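Lipoprotein (Burkholderia cenocepacia, PDB 4QHQ) probably serves as the substrate-binding lipoprotein of an ABC transporter for nutrient uptake, holding free methionine in the cleft between its two lobes. Local coordinates at residues Asp62-Val65 with Gly69-Ile72; Asn112-Leu117 with Ala168-Thr173. One frame throughout, in Å; residues are numbered along the deposited sequence.

Contact 1. Residues Asp62-Val65 with Gly69-Ile72; sequences DSQV and GYKI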
ATOM      1  N   ASP A  62     -10.370  -5.996  -2.071  1.00 10.87           N
ATOM      2  CA  ASP A  62     -11.291  -7.043  -1.612  1.00 12.57           C
ATOM      3  C   ASP A  62     -12.010  -6.636  -0.323  1.00 14.59           C
ATOM      4  O   ASP A  62     -13.217  -6.866  -0.171  1.00 14.80           O
ATOM      5  CB  ASP A  62     -10.544  -8.361  -1.368  1.00 17.81           C
ATOM      6  CG  ASP A  62     -10.145  -9.059  -2.656  1.00 18.93           C
ATOM      7  OD1 ASP A  62     -10.627  -8.652  -3.735  1.00 19.72           O
ATOM      8  OD2 ASP A  62      -9.346 -10.018  -2.580  1.00 25.47           O
ATOM      9  N   SER A  63     -11.261  -6.037   0.598  1.00 12.46           N
ATOM     10  CA  SER A  63     -11.826  -5.552   1.853  1.00 13.03           C
ATOM     11  C   SER A  63     -12.862  -4.467   1.578  1.00 12.23           C
ATOM     12  O   SER A  63     -13.945  -4.469   2.155  1.00 14.25           O
ATOM     13  CB  SER A  63     -10.711  -5.000   2.739  1.00 15.85           C
ATOM     14  OG  SER A  63     -11.239  -4.420   3.917  1.00 17.54           O
ATOM     15  N   GLN A  64     -12.520  -3.547   0.687  1.00 13.19           N
ATOM     16  CA  GLN A  64     -13.443  -2.474   0.320  1.00 12.47           C
ATOM     17  C   GLN A  64     -14.721  -2.997  -0.352  1.00 12.78           C
ATOM     18  O   GLN A  64     -15.823  -2.496  -0.108  1.00 14.92           O
ATOM     19  CB  GLN A  64     -12.745  -1.479  -0.600  1.00 13.54           C
ATOM     20  CG  GLN A  64     -11.559  -0.781   0.037  1.00 19.05           C
ATOM     21  CD  GLN A  64     -11.888   0.642   0.427  1.00 18.34           C
ATOM     22  OE1 GLN A  64     -12.182   1.482  -0.434  1.00 15.26           O
ATOM     23  NE2 GLN A  64     -11.846   0.926   1.724  1.00 20.11           N
ATOM     24  N   VAL A  65     -14.572  -4.008  -1.198  1.00 13.82           N
ATOM     25  CA  VAL A  65     -15.719  -4.636  -1.836  1.00 16.14           C
ATOM     26  C   VAL A  65     -16.594  -5.320  -0.781  1.00 17.59           C
ATOM     27  O   VAL A  65     -17.822  -5.244  -0.837  1.00 18.23           O
ATOM     28  CB  VAL A  65     -15.265  -5.627  -2.939  1.00 16.02           C
ATOM     29  CG1 VAL A  65     -16.420  -6.508  -3.389  1.00 18.59           C
ATOM     30  CG2 VAL A  65     -14.645  -4.863  -4.105  1.00 16.62           C
ATOM     31  N   GLY A  69     -19.547  -3.171  -1.291  1.00 24.17           N
ATOM     32  CA  GLY A  69     -20.097  -3.800  -2.480  1.00 24.28           C
ATOM     33  C   GLY A  69     -19.740  -3.115  -3.788  1.00 23.19           C
ATOM     34  O   GLY A  69     -20.479  -3.236  -4.775  1.00 23.95           O
ATOM     35  N   TYR A  70     -18.619  -2.399  -3.803  1.00 22.68           N
ATOM     36  CA  TYR A  70     -18.170  -1.693  -5.002  1.00 23.68           C
ATOM     37  C   TYR A  70     -18.047  -2.630  -6.192  1.00 24.55           C
ATOM     38  O   TYR A  70     -17.510  -3.732  -6.071  1.00 22.83           O
ATOM     39  CB  TYR A  70     -16.799  -1.065  -4.764  1.00 19.79           C
ATOM     40  CG  TYR A  70     -16.773   0.088  -3.789  1.00 23.50           C
ATOM     41  CD1 TYR A  70     -17.798   1.022  -3.761  1.00 24.40           C
ATOM     42  CD2 TYR A  70     -15.714   0.247  -2.903  1.00 22.38           C
ATOM     43  CE1 TYR A  70     -17.771   2.084  -2.878  1.00 30.11           C
ATOM     44  CE2 TYR A  70     -15.676   1.306  -2.020  1.00 22.68           C
ATOM     45  CZ  TYR A  70     -16.709   2.223  -2.015  1.00 25.52           C
ATOM     46  OH  TYR A  70     -16.676   3.275  -1.131  1.00 36.40           O
ATOM     47  N   LYS A  71     -18.533  -2.179  -7.345  1.00 26.13           N
ATOM     48  CA  LYS A  71     -18.359  -2.920  -8.590  1.00 25.67           C
ATOM     49  C   LYS A  71     -17.094  -2.427  -9.288  1.00 22.50           C
ATOM     50  O   LYS A  71     -17.158  -1.748 -10.324  1.00 21.68           O
ATOM     51  CB  LYS A  71     -19.582  -2.759  -9.495  1.00 28.76           C
ATOM     52  N   ILE A  72     -15.955  -2.781  -8.702  1.00 19.39           N
ATOM     53  CA  ILE A  72     -14.652  -2.275  -9.105  1.00 15.75           C
ATOM     54  C   ILE A  72     -13.697  -3.444  -9.234  1.00 17.52           C
ATOM     55  O   ILE A  72     -13.675  -4.325  -8.378  1.00 25.13           O
ATOM     56  CB  ILE A  72     -14.104  -1.290  -8.047  1.00 16.04           C
ATOM     57  CG1 ILE A  72     -14.890   0.021  -8.073  1.00 19.16           C
ATOM     58  CG2 ILE A  72     -12.611  -1.030  -8.238  1.00 17.76           C
ATOM     59  CD1 ILE A  72     -14.594   0.929  -6.885  1.00 17.74           C
TER
HETATM   60  O   HOH W   1     -13.497   4.598  -0.800  1.00 24.19           O

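Contact 2. Residues Asn112-Leu117 with Ala168-Thr173; sequences NRALLL and AAVINT. With MET (methionine), chain B.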
ATOM      1  N   ASN A 112      -3.796  -6.559   8.969  1.00 13.70           N
ATOM      2  CA  ASN A 112      -3.494  -7.973   8.833  1.00 12.34           C
ATOM      3  C   ASN A 112      -2.081  -8.183   8.304  1.00 13.16           C
ATOM      4  O   ASN A 112      -1.305  -8.979   8.849  1.00 15.00           O
ATOM      5  CB  ASN A 112      -4.514  -8.643   7.921  1.00 15.05           C
ATOM      6  CG  ASN A 112      -4.285 -10.128   7.791  1.00 16.07           C
ATOM      7  OD1 ASN A 112      -4.444 -10.870   8.754  1.00 21.07           O
ATOM      8  ND2 ASN A 112      -3.920 -10.572   6.593  1.00 18.36           N
ATOM      9  N   ARG A 113      -1.743  -7.432   7.269  1.00 11.00           N
ATOM     10  CA  ARG A 113      -0.430  -7.482   6.662  1.00 11.74           C
ATOM     11  C   ARG A 113       0.679  -7.171   7.668  1.00 10.98           C
ATOM     12  O   ARG A 113       1.702  -7.872   7.736  1.00 11.85           O
ATOM     13  CB  ARG A 113      -0.390  -6.464   5.534  1.00 12.47           C
ATOM     14  CG  ARG A 113       0.936  -6.360   4.811  1.00 11.21           C
ATOM     15  CD  ARG A 113       0.821  -5.266   3.779  1.00  9.51           C
ATOM     16  NE  ARG A 113       1.954  -5.249   2.868  1.00 10.74           N
ATOM     17  CZ  ARG A 113       2.108  -4.357   1.901  1.00  9.63           C
ATOM     18  NH1 ARG A 113       1.203  -3.389   1.753  1.00  8.87           N
ATOM     19  NH2 ARG A 113       3.156  -4.423   1.092  1.00  9.88           N
ATOM     20  N   ALA A 114       0.489  -6.103   8.435  1.00 10.58           N
ATOM     21  CA  ALA A 114       1.465  -5.706   9.458  1.00 10.30           C
ATOM     22  C   ALA A 114       1.644  -6.769  10.532  1.00 14.54           C
ATOM     23  O   ALA A 114       2.763  -7.044  10.947  1.00 14.17           O
ATOM     24  CB  ALA A 114       1.046  -4.393  10.092  1.00 13.65           C
ATOM     25  N   LEU A 115       0.540  -7.352  10.988  1.00 15.04           N
ATOM     26  CA  LEU A 115       0.603  -8.346  12.048  1.00 17.97           C
ATOM     27  C   LEU A 115       1.274  -9.622  11.546  1.00 15.66           C
ATOM     28  O   LEU A 115       1.992 -10.291  12.296  1.00 19.51           O
ATOM     29  CB  LEU A 115      -0.797  -8.633  12.595  1.00 17.35           C
ATOM     30  CG  LEU A 115      -1.406  -7.455  13.357  1.00 14.04           C
ATOM     31  CD1 LEU A 115      -2.788  -7.802  13.875  1.00 17.62           C
ATOM     32  CD2 LEU A 115      -0.496  -7.045  14.505  1.00 19.79           C
ATOM     33  N   LEU A 116       1.051  -9.949  10.274  1.00 15.31           N
ATOM     34  CA  LEU A 116       1.719 -11.100   9.672  1.00 16.54           C
ATOM     35  C   LEU A 116       3.228 -10.878   9.596  1.00 17.89           C
ATOM     36  O   LEU A 116       4.006 -11.796   9.866  1.00 19.15           O
ATOM     37  CB  LEU A 116       1.169 -11.392   8.277  1.00 19.27           C
ATOM     38  CG  LEU A 116      -0.246 -11.954   8.208  1.00 20.44           C
ATOM     39  CD1 LEU A 116      -0.690 -12.088   6.759  1.00 26.77           C
ATOM     40  CD2 LEU A 116      -0.313 -13.291   8.909  1.00 25.75           C
ATOM     41  N   LEU A 117       3.646  -9.667   9.238  1.00 14.82           N
ATOM     42  CA  LEU A 117       5.071  -9.361   9.198  1.00 15.56           C
ATOM     43  C   LEU A 117       5.672  -9.499  10.588  1.00 17.07           C
ATOM     44  O   LEU A 117       6.738 -10.107  10.757  1.00 18.57           O
ATOM     45  CB  LEU A 117       5.326  -7.958   8.664  1.00 14.35           C
ATOM     46  CG  LEU A 117       6.798  -7.542   8.629  1.00 14.18           C
ATOM     47  CD1 LEU A 117       7.629  -8.477   7.760  1.00 18.69           C
ATOM     48  CD2 LEU A 117       6.949  -6.115   8.168  1.00 12.90           C
ATOM     49  N   ALA A 168       8.408   1.158  17.674  1.00 12.93           N
ATOM     50  CA  ALA A 168       8.512   0.804  16.269  1.00 12.03           C
ATOM     51  C   ALA A 168       7.136   0.939  15.634  1.00 13.14           C
ATOM     52  O   ALA A 168       6.119   0.910  16.322  1.00 12.69           O
ATOM     53  CB  ALA A 168       9.049  -0.614  16.091  1.00 16.99           C
ATOM     54  N   ALA A 169       7.109   1.085  14.317  1.00 11.13           N
ATOM     55  CA  ALA A 169       5.846   1.130  13.590  1.00 10.95           C
ATOM     56  C   ALA A 169       5.986   0.414  12.267  1.00 11.46           C
ATOM     57  O   ALA A 169       7.037   0.471  11.639  1.00 12.53           O
ATOM     58  CB  ALA A 169       5.409   2.565  13.348  1.00 13.40           C
ATOM     59  N   VAL A 170       4.923  -0.262  11.856  1.00 10.76           N
ATOM     60  CA  VAL A 170       4.878  -0.869  10.529  1.00  9.43           C
ATOM     61  C   VAL A 170       4.166   0.134   9.623  1.00 11.08           C
ATOM     62  O   VAL A 170       3.014   0.505   9.888  1.00 11.94           O
ATOM     63  CB  VAL A 170       4.127  -2.203  10.540  1.00 10.58           C
ATOM     64  CG1 VAL A 170       4.112  -2.797   9.123  1.00 12.49           C
ATOM     65  CG2 VAL A 170       4.763  -3.170  11.531  1.00 15.58           C
ATOM     66  N   ILE A 171       4.857   0.601   8.586  1.00  8.31           N
ATOM     67  CA  ILE A 171       4.374   1.735   7.790  1.00  8.19           C
ATOM     68  C   ILE A 171       4.397   1.418   6.307  1.00  7.94           C
ATOM     69  O   ILE A 171       5.419   0.979   5.777  1.00  8.20           O
ATOM     70  CB  ILE A 171       5.233   3.002   8.026  1.00  9.63           C
ATOM     71  CG1 ILE A 171       5.353   3.314   9.522  1.00 10.88           C
ATOM     72  CG2 ILE A 171       4.662   4.216   7.282  1.00 11.07           C
ATOM     73  CD1 ILE A 171       6.157   4.578   9.811  1.00 13.27           C
ATOM     74  N   ASN A 172       3.250   1.603   5.658  1.00  9.50           N
ATOM     75  CA  ASN A 172       3.153   1.450   4.201  1.00  6.58           C
ATOM     76  C   ASN A 172       4.186   2.291   3.475  1.00  7.23           C
ATOM     77  O   ASN A 172       4.437   3.438   3.819  1.00  8.88           O
ATOM     78  CB  ASN A 172       1.756   1.810   3.696  1.00  9.08           C
ATOM     79  CG  ASN A 172       0.695   0.836   4.156  1.00 10.41           C
ATOM     80  OD1 ASN A 172       0.394  -0.164   3.473  1.00 12.72           O
ATOM     81  ND2 ASN A 172       0.111   1.120   5.301  1.00  8.20           N
ATOM     82  N   THR A 173       4.778   1.706   2.448  1.00 10.33           N
ATOM     83  CA  THR A 173       5.889   2.341   1.762  1.00 10.39           C
ATOM     84  C   THR A 173       5.554   3.720   1.168  1.00  8.56           C
ATOM     85  O   THR A 173       6.378   4.620   1.231  1.00 10.87           O
ATOM     86  CB  THR A 173       6.503   1.372   0.746  1.00  9.87           C
ATOM     87  OG1 THR A 173       7.207   0.350   1.468  1.00 12.31           O
ATOM     88  CG2 THR A 173       7.446   2.078  -0.199  1.00 12.26           C
TER
HETATM   89  N   MET B 301       0.870   1.465  -1.842  1.00  8.79           N
HETATM   90  CA  MET B 301       0.364   0.796  -0.642  1.00 10.21           C
HETATM   91  C   MET B 301       1.167  -0.450  -0.339  1.00  9.31           C
HETATM   92  O   MET B 301       1.512  -1.175  -1.266  1.00 11.74           O
HETATM   93  CB  MET B 301      -1.116   0.448  -0.839  1.00  8.69           C
HETATM   94  CG  MET B 301      -1.771  -0.221   0.384  1.00 10.33           C
HETATM   95  SD  MET B 301      -3.495  -0.665   0.078  1.00  8.99           S
HETATM   96  CE  MET B 301      -4.263   0.951  -0.059  1.00  9.85           C
HETATM   97  OXT MET B 301       1.502  -0.732   0.824  1.00  9.38           O

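Contact 1. Residues Asp62-Val65 with Gly69-Ile72
Val65 and Gly69 meet where helix 58-68 ends and the chain turns toward strand 72-80, so this is a short-range helix-terminating contact at the margin of the six-stranded lobe. One backbone hydrogen bond spans it: Gly69 N donates to Val65 O at 2.7 Å, bent to 139° at the hydrogen. Gly69 is the first residue to leave helical geometry, and it does so with positive phi, a left-handed conformation that glycine, having no CB, adopts easily.

Just beyond the turn, Tyr70 comes back alongside the last turns of the helix. Val65 lays CG2 against the returning chain, 3.7 Å from Tyr70 O and 4.4 Å from Tyr70 CB; its compact, beta-branched side chain packs between the helix and the loop leading to strand 72-80. One ring edge of Tyr70 faces Gln64: CD2 is 4.1 Å from Gln64 CB, and CE2 lies 3.8 Å from Gln64 OE1, which sits near the ring plane. The Gln64 chain bends at its second torsion, bringing its amide beside that edge with the two planes 49° apart. The stronger partner of Gln64 OE1 is Asn42 ND2, while a water makes only weak, long bonds to Gln64 OE1 and Tyr70 OH. Tyr70 also rests on Asn42, Ala43 and Asp46, and Ile72 on Leu45, so helix 41-47 covers the incoming chain.

Strands 52-57 and 72-80 run parallel with 199-204 inserted between them. The contact is therefore the helix-to-strand turn of a split beta-alpha-beta crossover, closed by a glycine at the helix C terminus.

Contact 2. Residues Asn112-Leu117 with Ala168-Thr173
Arg113 and Asn172 both belong to the methionine pocket, and the contact between helix 108-120 and strand 168-171 sets them beside the ligand carboxylate. Arg113 NH1 donates to OXT of the ligand at 2.8 Å, along a bond bent to 139°. With chi1 at 178° and the chain extended from CG to NE, the guanidinium is carried away from the helix and presents its edge to the carboxylate, whose carbon lies in its plane. Its positive charge suits an anionic group. NH2 is salt-bridged to Glu191, which should help to fix the rotation of the guanidinium, and Asn110 adds a weak bond to NH1. Asn172 comes from just beyond the strand end, placing its CB 3.8 Å from OXT.

Behind this polar end, the packing is apolar. Ala114 CB sits 3.6 Å from Val170 CG1, and the small side chain lets the backbones approach to 6.0 Å between Ala114 CA and Val170 CA. Leu117 CD2 reaches the same methyl more loosely, at 4.5 Å, one turn farther along the helix. Val104 and Val85, from the two flanking strands, extend this buried layer.

A helix packed on a mixed sheet, with ligand-binding residues at the cleft end of both elements, is characteristic of one lobe of a type 2 periplasmic binding protein.

From the N terminus, contact 1 comes first and closes a very short loop: three helical residues separate 62-65 from 69-72 as helix 58-68 gives way to strand 72-80. The chain then passes into the second lobe, where contact 2 spans the 50 residues between 112-117 and 168-173. The two follow in series, neither nested nor crossed. Their centres are 22 Å apart and their nearest atoms about 9 Å, so they do not meet. Contact 1 joins a helix end to a strand start in the six-stranded lobe, and contact 2 ties helix to sheet within the five-stranded lobe. Methionine lies between: Gln64's side chain is about 7 Å away, whereas Arg113 of contact 2 is bonded to its carboxylate.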